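Local coordinates for protein ultraspiracle (PDB 1HG4) that probably acts as a nuclear-receptor transcription factor, its ligand-binding domain holding a two-tailed phospholipid and locked in an inactive conformation, at residues 43-48 / 148-153; 134-137 / 141-144; 157-162 / 236-241. All blocks are in the same frame, centred on the assembly; numbering follows the deposited sequence.

In the fold
Following the chain from its N terminus, segment 43-48, at the start of helix 46-68, meets 148-153, at the end of helix 145-151, about a hundred residues later; contact 1 closes that long loop. Nested inside it is contact 2, a local closure in which segments 134-137 and 141-144 pair across the three residues between them, strand 142-144 running directly into helix 145-151. Contact 3 follows in series and closes a second long loop, of 73 mostly helical residues, by joining helix 154-171 to helix 225-250. Contacts 1 and 2 both touch the bound lipid. Packing links the rest: Ala148 of contact 1 meets Phe157 of contact 3, while Leu135 of contact 2 packs on Phe157, Ile160 and Leu161.

Contact 1: 43-48 / 148-153; sequences PDYKGA and AIKAGV. With LPP (2-(hexadecanoyloxy)-1-[(phosphonooxy)methyl]ethyl hexadecanoate), chain G.
Tyr45 and Lys150 meet at the ends of their side chains, which cross at about a right angle: Lys150 NZ lies 3.1 Å from Tyr45 OH in a weak hydrogen bond. Lys150 NZ also donates to LPP O2 at 3.0 Å, joining phenol to headgroup, and its positive charge probably helps hold the anionic phosphate. The lysine chain leaves with chi1 at -140°, off a staggered value, then bends at chi2 (-58°) and runs extended; Lys150 CD passes 3.7 Å from LPP C8. This is the mouth of the lipid pocket in a nuclear-receptor ligand-binding domain, between helices 46-68 and 145-151, where Gln42 N also bonds the lipid. The Tyr45 ring lies flat against the glycerol, with LPP C8 3.5 Å above its plane and over its centre, while Tyr45 CD1 approaches the ester carbon LPP C29 at 3.3 Å. With CG anti to the carbonyl carbon (chi1 -65°), the ring is carried toward Lys150. An alanine here would remove ring and hydroxyl, and would probably uncover the glycerol on this side and leave Lys150 NZ without its phenol partner. Deeper in, Ala151 CB touches LPP C33 at 3.7 Å and Val153 CG2 reaches LPP C37 at 3.4 Å.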
# COMPACT_ATOMS: atom_id res chain seq x y z
N PRO A 43 37.93 -27.35 -22.00
CA PRO A 43 38.14 -28.48 -21.08
C PRO A 43 39.16 -28.24 -19.98
O PRO A 43 38.95 -28.62 -18.83
CB PRO A 43 38.55 -29.61 -22.02
CG PRO A 43 39.14 -28.89 -23.21
CD PRO A 43 38.16 -27.76 -23.39
N ASP A 44 40.27 -27.60 -20.31
CA ASP A 44 41.31 -27.33 -19.32
C ASP A 44 40.85 -26.39 -18.20
O ASP A 44 41.47 -26.31 -17.14
CB ASP A 44 42.55 -26.72 -19.98
CG ASP A 44 43.24 -27.68 -20.93
OD1 ASP A 44 42.87 -28.89 -20.99
OD2 ASP A 44 44.18 -27.22 -21.61
N TYR A 45 39.76 -25.66 -18.43
CA TYR A 45 39.29 -24.75 -17.41
C TYR A 45 37.98 -25.18 -16.75
O TYR A 45 37.31 -24.37 -16.11
CB TYR A 45 39.18 -23.34 -17.97
CG TYR A 45 40.52 -22.74 -18.37
CD1 TYR A 45 41.28 -22.00 -17.45
CD2 TYR A 45 41.02 -22.90 -19.68
CE1 TYR A 45 42.51 -21.43 -17.81
CE2 TYR A 45 42.25 -22.33 -20.05
CZ TYR A 45 42.99 -21.60 -19.12
OH TYR A 45 44.20 -21.02 -19.50
N LYS A 46 37.62 -26.45 -16.88
CA LYS A 46 36.39 -26.94 -16.28
C LYS A 46 36.51 -27.03 -14.76
O LYS A 46 35.60 -26.63 -14.04
CB LYS A 46 36.01 -28.31 -16.87
CG LYS A 46 35.45 -28.20 -18.28
CD LYS A 46 34.76 -29.48 -18.73
CE LYS A 46 34.09 -29.29 -20.09
NZ LYS A 46 33.33 -30.49 -20.55
N GLY A 47 37.64 -27.55 -14.27
CA GLY A 47 37.84 -27.66 -12.84
C GLY A 47 37.65 -26.31 -12.18
O GLY A 47 36.88 -26.18 -11.22
N ALA A 48 38.33 -25.30 -12.70
CA ALA A 48 38.27 -23.94 -12.17
C ALA A 48 36.86 -23.38 -12.16
O ALA A 48 36.40 -22.85 -11.15
CB ALA A 48 39.18 -23.03 -12.98
N ALA A 148 40.26 -12.77 -14.99
CA ALA A 148 39.01 -12.26 -15.56
C ALA A 148 39.27 -12.04 -17.05
O ALA A 148 38.63 -12.65 -17.90
CB ALA A 148 38.60 -10.94 -14.90
N ILE A 149 40.23 -11.18 -17.35
CA ILE A 149 40.62 -10.91 -18.74
C ILE A 149 40.72 -12.24 -19.48
O ILE A 149 40.17 -12.40 -20.56
CB ILE A 149 41.99 -10.22 -18.79
CG1 ILE A 149 41.87 -8.83 -18.15
CG2 ILE A 149 42.50 -10.16 -20.24
CD1 ILE A 149 43.21 -8.12 -17.92
N LYS A 150 41.43 -13.20 -18.88
CA LYS A 150 41.62 -14.53 -19.45
C LYS A 150 40.27 -15.19 -19.77
O LYS A 150 40.10 -15.78 -20.84
CB LYS A 150 42.39 -15.40 -18.46
CG LYS A 150 43.43 -16.31 -19.08
CD LYS A 150 42.82 -17.26 -20.09
CE LYS A 150 43.90 -18.14 -20.75
NZ LYS A 150 43.34 -19.07 -21.79
N ALA A 151 39.32 -15.11 -18.84
CA ALA A 151 37.99 -15.70 -19.02
C ALA A 151 37.08 -14.83 -19.91
O ALA A 151 35.96 -15.23 -20.26
CB ALA A 151 37.34 -15.92 -17.68
N GLY A 152 37.55 -13.64 -20.27
CA GLY A 152 36.78 -12.75 -21.12
C GLY A 152 35.67 -12.00 -20.41
O GLY A 152 34.75 -11.52 -21.06
N VAL A 153 35.76 -11.89 -19.09
CA VAL A 153 34.73 -11.19 -18.32
C VAL A 153 35.32 -10.08 -17.45
O VAL A 153 34.89 -9.84 -16.32
CB VAL A 153 33.97 -12.17 -17.41
CG1 VAL A 153 33.18 -13.13 -18.26
CG2 VAL A 153 34.97 -12.93 -16.53
P1 LPP G . 40.36 -19.44 -24.26
O2 LPP G . 41.45 -18.26 -23.99
O3 LPP G . 41.19 -20.61 -25.00
O4 LPP G . 39.00 -18.88 -25.17
O5 LPP G . 39.94 -20.06 -22.80
C6 LPP G . 40.03 -19.19 -21.69
C7 LPP G . 39.17 -19.71 -20.54
C8 LPP G . 39.79 -19.24 -19.22
O9 LPP G . 37.88 -19.15 -20.67
O27 LPP G . 38.91 -19.51 -18.15
C11 LPP G . 36.86 -20.08 -20.60
O10 LPP G . 36.97 -21.28 -20.83
C12 LPP G . 35.57 -19.39 -20.20
C13 LPP G . 35.39 -19.53 -18.69
C14 LPP G . 33.92 -19.47 -18.33
C15 LPP G . 33.65 -18.19 -17.57
C16 LPP G . 32.64 -18.44 -16.47
C17 LPP G . 32.65 -17.25 -15.53
C18 LPP G . 31.23 -16.94 -15.10
C19 LPP G . 30.84 -15.57 -15.63
C20 LPP G . 30.70 -14.60 -14.46
C21 LPP G . 29.30 -13.99 -14.45
C22 LPP G . 28.32 -14.93 -13.76
C23 LPP G . 28.13 -14.52 -12.31
C24 LPP G . 27.39 -15.64 -11.59
C25 LPP G . 27.12 -15.25 -10.14
C26 LPP G . 25.68 -14.78 -9.98
C29 LPP G . 39.49 -19.23 -16.96
O28 LPP G . 40.53 -18.60 -16.78
C30 LPP G . 38.63 -19.84 -15.86
C31 LPP G . 38.75 -19.03 -14.57
C32 LPP G . 37.43 -18.34 -14.25
C33 LPP G . 37.66 -16.83 -14.13
C34 LPP G . 36.35 -16.13 -13.76
C35 LPP G . 36.62 -14.67 -13.45
C36 LPP G . 35.59 -14.16 -12.46
C37 LPP G . 34.61 -13.22 -13.16
C38 LPP G . 34.17 -12.11 -12.21
C39 LPP G . 32.71 -12.30 -11.82
C40 LPP G . 32.63 -12.91 -10.43
C41 LPP G . 31.26 -12.68 -9.83
C42 LPP G . 30.91 -13.89 -8.98
C43 LPP G . 29.78 -13.53 -8.02
C44 LPP G . 29.57 -14.66 -7.02

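Contact 2: 134-137 / 141-144; sequences QLFL and FSYH. With LPP (2-(hexadecanoyloxy)-1-[(phosphonooxy)methyl]ethyl hexadecanoate), chain G.
Leu135 and Tyr143 form the hydrogen-bonded pair at the middle of a two-stranded antiparallel beta hairpin, the small sheet of this otherwise helical ligand-binding domain. Reciprocal bonds of 3.0 Å join Leu135 N to Tyr143 O and Tyr143 N to Leu135 O; Gln134 with His144 and Phe136 with Ser142 are the non-hydrogen-bonded pairs on either side. The strand axes run 4.7 Å apart, at 165° between their directions. A third bond, Leu137 N to Phe141 O, 3.1 Å with an almost straight N-H...O, continues the pairing toward the turn.

The tightly packed face carries Leu135 and Tyr143 against the lipid LPP. LPP C35 lies over one face of the Tyr143 ring, 4.1 Å above its plane and offset toward the rim, while Tyr143 CD2 comes within 3.5 Å of LPP C36. Leu135 CD2 lies against LPP C38. Leu137, beyond the strand, adds CD1 beside the Tyr143 ring and CD2 beside Phe141, while its CG touches LPP C44. Leu52 of helix 46-68 packs on both Leu137 and Tyr143.

On the other face His144 is exposed and Gln134, Phe136 and Ser142 are only partly covered, whereas Leu135 and Leu137 are buried. Gln134 runs alongside the His144 ring, Gln134 CD 3.2 Å from His144 CE1, amide and ring planes 33° apart. Ser142 CB sits over the Phe136 ring in a CH-pi contact, 3.8 Å from its centroid. The torsion of Ser142 (chi1 51°) sets OG between its backbone N and carbonyl carbon, from where Ser142 OG donates to Gln134 OE1 at 3.2 Å, nearly in line with the amide C=O.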
# COMPACT_ATOMS: atom_id res chain seq x y z
N GLN A 134 41.74 -7.15 -7.60
CA GLN A 134 41.19 -8.32 -6.94
C GLN A 134 39.70 -8.26 -6.63
O GLN A 134 39.21 -7.26 -6.11
CB GLN A 134 41.92 -8.59 -5.64
CG GLN A 134 43.21 -9.35 -5.77
CD GLN A 134 43.52 -10.12 -4.50
OE1 GLN A 134 43.00 -11.21 -4.27
NE2 GLN A 134 44.36 -9.55 -3.66
N LEU A 135 39.00 -9.34 -6.92
CA LEU A 135 37.57 -9.44 -6.67
C LEU A 135 37.36 -10.64 -5.76
O LEU A 135 37.69 -11.77 -6.13
CB LEU A 135 36.81 -9.64 -7.99
CG LEU A 135 35.29 -9.59 -8.00
CD1 LEU A 135 34.81 -8.24 -7.53
CD2 LEU A 135 34.79 -9.83 -9.40
N PHE A 136 36.83 -10.40 -4.56
CA PHE A 136 36.58 -11.46 -3.60
C PHE A 136 35.14 -11.97 -3.61
O PHE A 136 34.20 -11.19 -3.71
CB PHE A 136 36.91 -11.01 -2.18
CG PHE A 136 38.37 -10.85 -1.90
CD1 PHE A 136 39.09 -9.79 -2.43
CD2 PHE A 136 39.04 -11.76 -1.09
CE1 PHE A 136 40.45 -9.65 -2.17
CE2 PHE A 136 40.39 -11.63 -0.81
CZ PHE A 136 41.10 -10.57 -1.35
N LEU A 137 34.98 -13.28 -3.48
CA LEU A 137 33.67 -13.90 -3.43
C LEU A 137 33.41 -14.28 -1.98
O LEU A 137 32.27 -14.37 -1.53
CB LEU A 137 33.62 -15.16 -4.30
CG LEU A 137 33.28 -15.00 -5.78
CD1 LEU A 137 34.35 -14.21 -6.50
CD2 LEU A 137 33.12 -16.36 -6.41
N PHE A 141 38.60 -16.80 -1.23
CA PHE A 141 38.43 -17.24 -2.61
C PHE A 141 38.35 -15.95 -3.40
O PHE A 141 37.46 -15.14 -3.17
CB PHE A 141 37.14 -18.05 -2.77
CG PHE A 141 37.01 -18.71 -4.12
CD1 PHE A 141 37.60 -19.95 -4.36
CD2 PHE A 141 36.34 -18.08 -5.16
CE1 PHE A 141 37.53 -20.55 -5.61
CE2 PHE A 141 36.26 -18.67 -6.42
CZ PHE A 141 36.85 -19.91 -6.65
N SER A 142 39.28 -15.74 -4.33
CA SER A 142 39.28 -14.49 -5.08
C SER A 142 39.96 -14.60 -6.42
O SER A 142 40.70 -15.54 -6.67
CB SER A 142 39.99 -13.42 -4.26
OG SER A 142 41.25 -13.90 -3.84
N TYR A 143 39.70 -13.62 -7.28
CA TYR A 143 40.29 -13.61 -8.60
C TYR A 143 41.11 -12.37 -8.87
O TYR A 143 40.76 -11.27 -8.46
CB TYR A 143 39.20 -13.69 -9.68
CG TYR A 143 38.45 -14.99 -9.68
CD1 TYR A 143 39.11 -16.20 -9.93
CD2 TYR A 143 37.09 -15.02 -9.41
CE1 TYR A 143 38.42 -17.41 -9.90
CE2 TYR A 143 36.39 -16.22 -9.38
CZ TYR A 143 37.06 -17.41 -9.62
OH TYR A 143 36.37 -18.60 -9.54
N HIS A 144 42.23 -12.56 -9.56
CA HIS A 144 43.05 -11.43 -9.96
C HIS A 144 42.53 -11.02 -11.34
O HIS A 144 41.87 -11.82 -12.02
CB HIS A 144 44.52 -11.84 -9.96
CG HIS A 144 45.06 -12.01 -8.58
ND1 HIS A 144 45.27 -10.94 -7.73
CD2 HIS A 144 45.35 -13.12 -7.86
CE1 HIS A 144 45.65 -11.39 -6.55
NE2 HIS A 144 45.71 -12.71 -6.60
P1 LPP G . 40.36 -19.44 -24.26
O2 LPP G . 41.45 -18.26 -23.99
O3 LPP G . 41.19 -20.61 -25.00
O4 LPP G . 39.00 -18.88 -25.17
O5 LPP G . 39.94 -20.06 -22.80
C6 LPP G . 40.03 -19.19 -21.69
C7 LPP G . 39.17 -19.71 -20.54
C8 LPP G . 39.79 -19.24 -19.22
O9 LPP G . 37.88 -19.15 -20.67
O27 LPP G . 38.91 -19.51 -18.15
C11 LPP G . 36.86 -20.08 -20.60
O10 LPP G . 36.97 -21.28 -20.83
C12 LPP G . 35.57 -19.39 -20.20
C13 LPP G . 35.39 -19.53 -18.69
C14 LPP G . 33.92 -19.47 -18.33
C15 LPP G . 33.65 -18.19 -17.57
C16 LPP G . 32.64 -18.44 -16.47
C17 LPP G . 32.65 -17.25 -15.53
C18 LPP G . 31.23 -16.94 -15.10
C19 LPP G . 30.84 -15.57 -15.63
C20 LPP G . 30.70 -14.60 -14.46
C21 LPP G . 29.30 -13.99 -14.45
C22 LPP G . 28.32 -14.93 -13.76
C23 LPP G . 28.13 -14.52 -12.31
C24 LPP G . 27.39 -15.64 -11.59
C25 LPP G . 27.12 -15.25 -10.14
C26 LPP G . 25.68 -14.78 -9.98
C29 LPP G . 39.49 -19.23 -16.96
O28 LPP G . 40.53 -18.60 -16.78
C30 LPP G . 38.63 -19.84 -15.86
C31 LPP G . 38.75 -19.03 -14.57
C32 LPP G . 37.43 -18.34 -14.25
C33 LPP G . 37.66 -16.83 -14.13
C34 LPP G . 36.35 -16.13 -13.76
C35 LPP G . 36.62 -14.67 -13.45
C36 LPP G . 35.59 -14.16 -12.46
C37 LPP G . 34.61 -13.22 -13.16
C38 LPP G . 34.17 -12.11 -12.21
C39 LPP G . 32.71 -12.30 -11.82
C40 LPP G . 32.63 -12.91 -10.43
C41 LPP G . 31.26 -12.68 -9.83
C42 LPP G . 30.91 -13.89 -8.98
C43 LPP G . 29.78 -13.53 -8.02
C44 LPP G . 29.57 -14.66 -7.02

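Contact 3: 157-162 / 236-241; sequences FDRILS and LRSISL
Arg159 lays one face of its guanidinium over the side chain of Ile239, whose CG1 is 3.7 Å from Arg159 CZ and lies over the centre of the group. The side chains run antiparallel to one another, the arginine reaching over helix 225-250 while Ile239 CD1 comes back to within 3.5 Å of the Arg159 carbonyl O. A bend at chi3 (-41°) turns the guanidinium flat over the isoleucine. Ser238 OG lies at the edge of the group, close to its plane, but at 3.6 Å from Arg159 NH2 the approach is long and no hydrogen bond is assigned. The charge is met within its own helix, where Arg159 NE forms a salt bridge with Glu163 OE2. Lys242 NZ is close to Arg159 NH1 as a like charge and weakly bonded to Ser238 OG.

Beside this layer, Ile160 CG1 packs on Ile239 CG2 at 3.6 Å, so the two branches of Ile239 are divided between neighbours. CG1 and its terminal CD1 face Arg159; CG2, placed anti to the backbone N, faces Ile160, whose side chain comes within about 5 Å of the bound lipid, nearest atoms. The local axes are 10.5 Å apart with 163° between their directions, burying a modest 210 Å².

In the antiparallel alpha-helical sandwich of nuclear-receptor ligand-binding domains, helix 154-171 packs on helix 225-250, which itself meets helix 78-100 through Leu236 and Ser240, on strand 134-136 through Leu135, and on helix 145-151 through Phe157 against Ala148.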
# COMPACT_ATOMS: atom_id res chain seq x y z
N PHE A 157 34.00 -7.46 -14.34
CA PHE A 157 34.93 -7.55 -13.21
C PHE A 157 35.23 -6.10 -12.80
O PHE A 157 35.19 -5.74 -11.62
CB PHE A 157 36.23 -8.24 -13.66
CG PHE A 157 37.29 -8.38 -12.59
CD1 PHE A 157 38.15 -7.31 -12.30
CD2 PHE A 157 37.51 -9.60 -11.96
CE1 PHE A 157 39.20 -7.46 -11.38
CE2 PHE A 157 38.56 -9.76 -11.04
CZ PHE A 157 39.41 -8.69 -10.75
N ASP A 158 35.51 -5.28 -13.80
CA ASP A 158 35.84 -3.88 -13.54
C ASP A 158 34.71 -3.03 -12.99
O ASP A 158 34.90 -2.34 -12.00
CB ASP A 158 36.40 -3.21 -14.80
CG ASP A 158 37.83 -3.59 -15.06
OD1 ASP A 158 38.63 -3.63 -14.08
OD2 ASP A 158 38.18 -3.83 -16.23
N ARG A 159 33.53 -3.07 -13.61
CA ARG A 159 32.47 -2.22 -13.09
C ARG A 159 31.99 -2.64 -11.71
O ARG A 159 31.48 -1.82 -10.97
CB ARG A 159 31.32 -2.06 -14.10
CG ARG A 159 30.95 -3.25 -14.93
CD ARG A 159 30.06 -2.79 -16.11
NE ARG A 159 29.07 -1.78 -15.70
CZ ARG A 159 27.75 -1.92 -15.81
NH1 ARG A 159 27.23 -3.02 -16.33
NH2 ARG A 159 26.95 -0.95 -15.39
N ILE A 160 32.18 -3.90 -11.35
CA ILE A 160 31.77 -4.32 -10.01
C ILE A 160 32.65 -3.60 -9.01
O ILE A 160 32.17 -3.14 -7.98
CB ILE A 160 31.95 -5.84 -9.79
CG1 ILE A 160 30.80 -6.61 -10.43
CG2 ILE A 160 32.01 -6.13 -8.30
CD1 ILE A 160 30.84 -8.10 -10.19
N LEU A 161 33.94 -3.50 -9.30
CA LEU A 161 34.87 -2.86 -8.38
C LEU A 161 34.87 -1.34 -8.45
O LEU A 161 35.07 -0.68 -7.44
CB LEU A 161 36.29 -3.40 -8.60
CG LEU A 161 36.43 -4.90 -8.33
CD1 LEU A 161 37.79 -5.39 -8.78
CD2 LEU A 161 36.24 -5.15 -6.85
N SER A 162 34.67 -0.79 -9.64
CA SER A 162 34.65 0.67 -9.78
C SER A 162 33.32 1.28 -9.37
O SER A 162 33.28 2.26 -8.63
CB SER A 162 34.96 1.05 -11.22
OG SER A 162 36.24 0.58 -11.59
N LEU A 236 23.79 -1.63 -9.13
CA LEU A 236 23.82 -3.03 -8.74
C LEU A 236 22.92 -3.83 -9.69
O LEU A 236 23.30 -4.89 -10.18
CB LEU A 236 23.32 -3.21 -7.30
CG LEU A 236 24.14 -4.13 -6.40
CD1 LEU A 236 23.38 -4.35 -5.09
CD2 LEU A 236 24.40 -5.46 -7.09
N ARG A 237 21.73 -3.30 -9.96
CA ARG A 237 20.79 -3.97 -10.86
C ARG A 237 21.34 -4.11 -12.27
O ARG A 237 21.24 -5.17 -12.89
CB ARG A 237 19.47 -3.21 -10.92
CG ARG A 237 18.43 -3.94 -11.76
CD ARG A 237 17.11 -3.21 -11.86
NE ARG A 237 16.19 -3.92 -12.75
CZ ARG A 237 15.01 -3.45 -13.15
NH1 ARG A 237 14.59 -2.26 -12.74
NH2 ARG A 237 14.25 -4.18 -13.96
N SER A 238 21.92 -3.04 -12.80
CA SER A 238 22.47 -3.07 -14.14
C SER A 238 23.58 -4.11 -14.29
O SER A 238 23.58 -4.90 -15.22
CB SER A 238 23.02 -1.70 -14.51
OG SER A 238 23.43 -1.69 -15.87
N ILE A 239 24.52 -4.12 -13.35
CA ILE A 239 25.63 -5.08 -13.38
C ILE A 239 25.08 -6.49 -13.25
O ILE A 239 25.50 -7.42 -13.94
CB ILE A 239 26.62 -4.80 -12.22
CG1 ILE A 239 27.28 -3.43 -12.42
CG2 ILE A 239 27.67 -5.90 -12.16
CD1 ILE A 239 28.19 -3.03 -11.29
N SER A 240 24.13 -6.64 -12.34
CA SER A 240 23.49 -7.91 -12.07
C SER A 240 22.81 -8.50 -13.32
O SER A 240 22.82 -9.71 -13.54
CB SER A 240 22.49 -7.72 -10.92
OG SER A 240 21.65 -8.84 -10.73
N LEU A 241 22.22 -7.63 -14.15
CA LEU A 241 21.57 -8.10 -15.37
C LEU A 241 22.60 -8.64 -16.38
O LEU A 241 22.34 -9.62 -17.07
CB LEU A 241 20.74 -6.98 -16.00
CG LEU A 241 19.47 -6.61 -15.20
CD1 LEU A 241 18.82 -5.34 -15.74
CD2 LEU A 241 18.48 -7.78 -15.24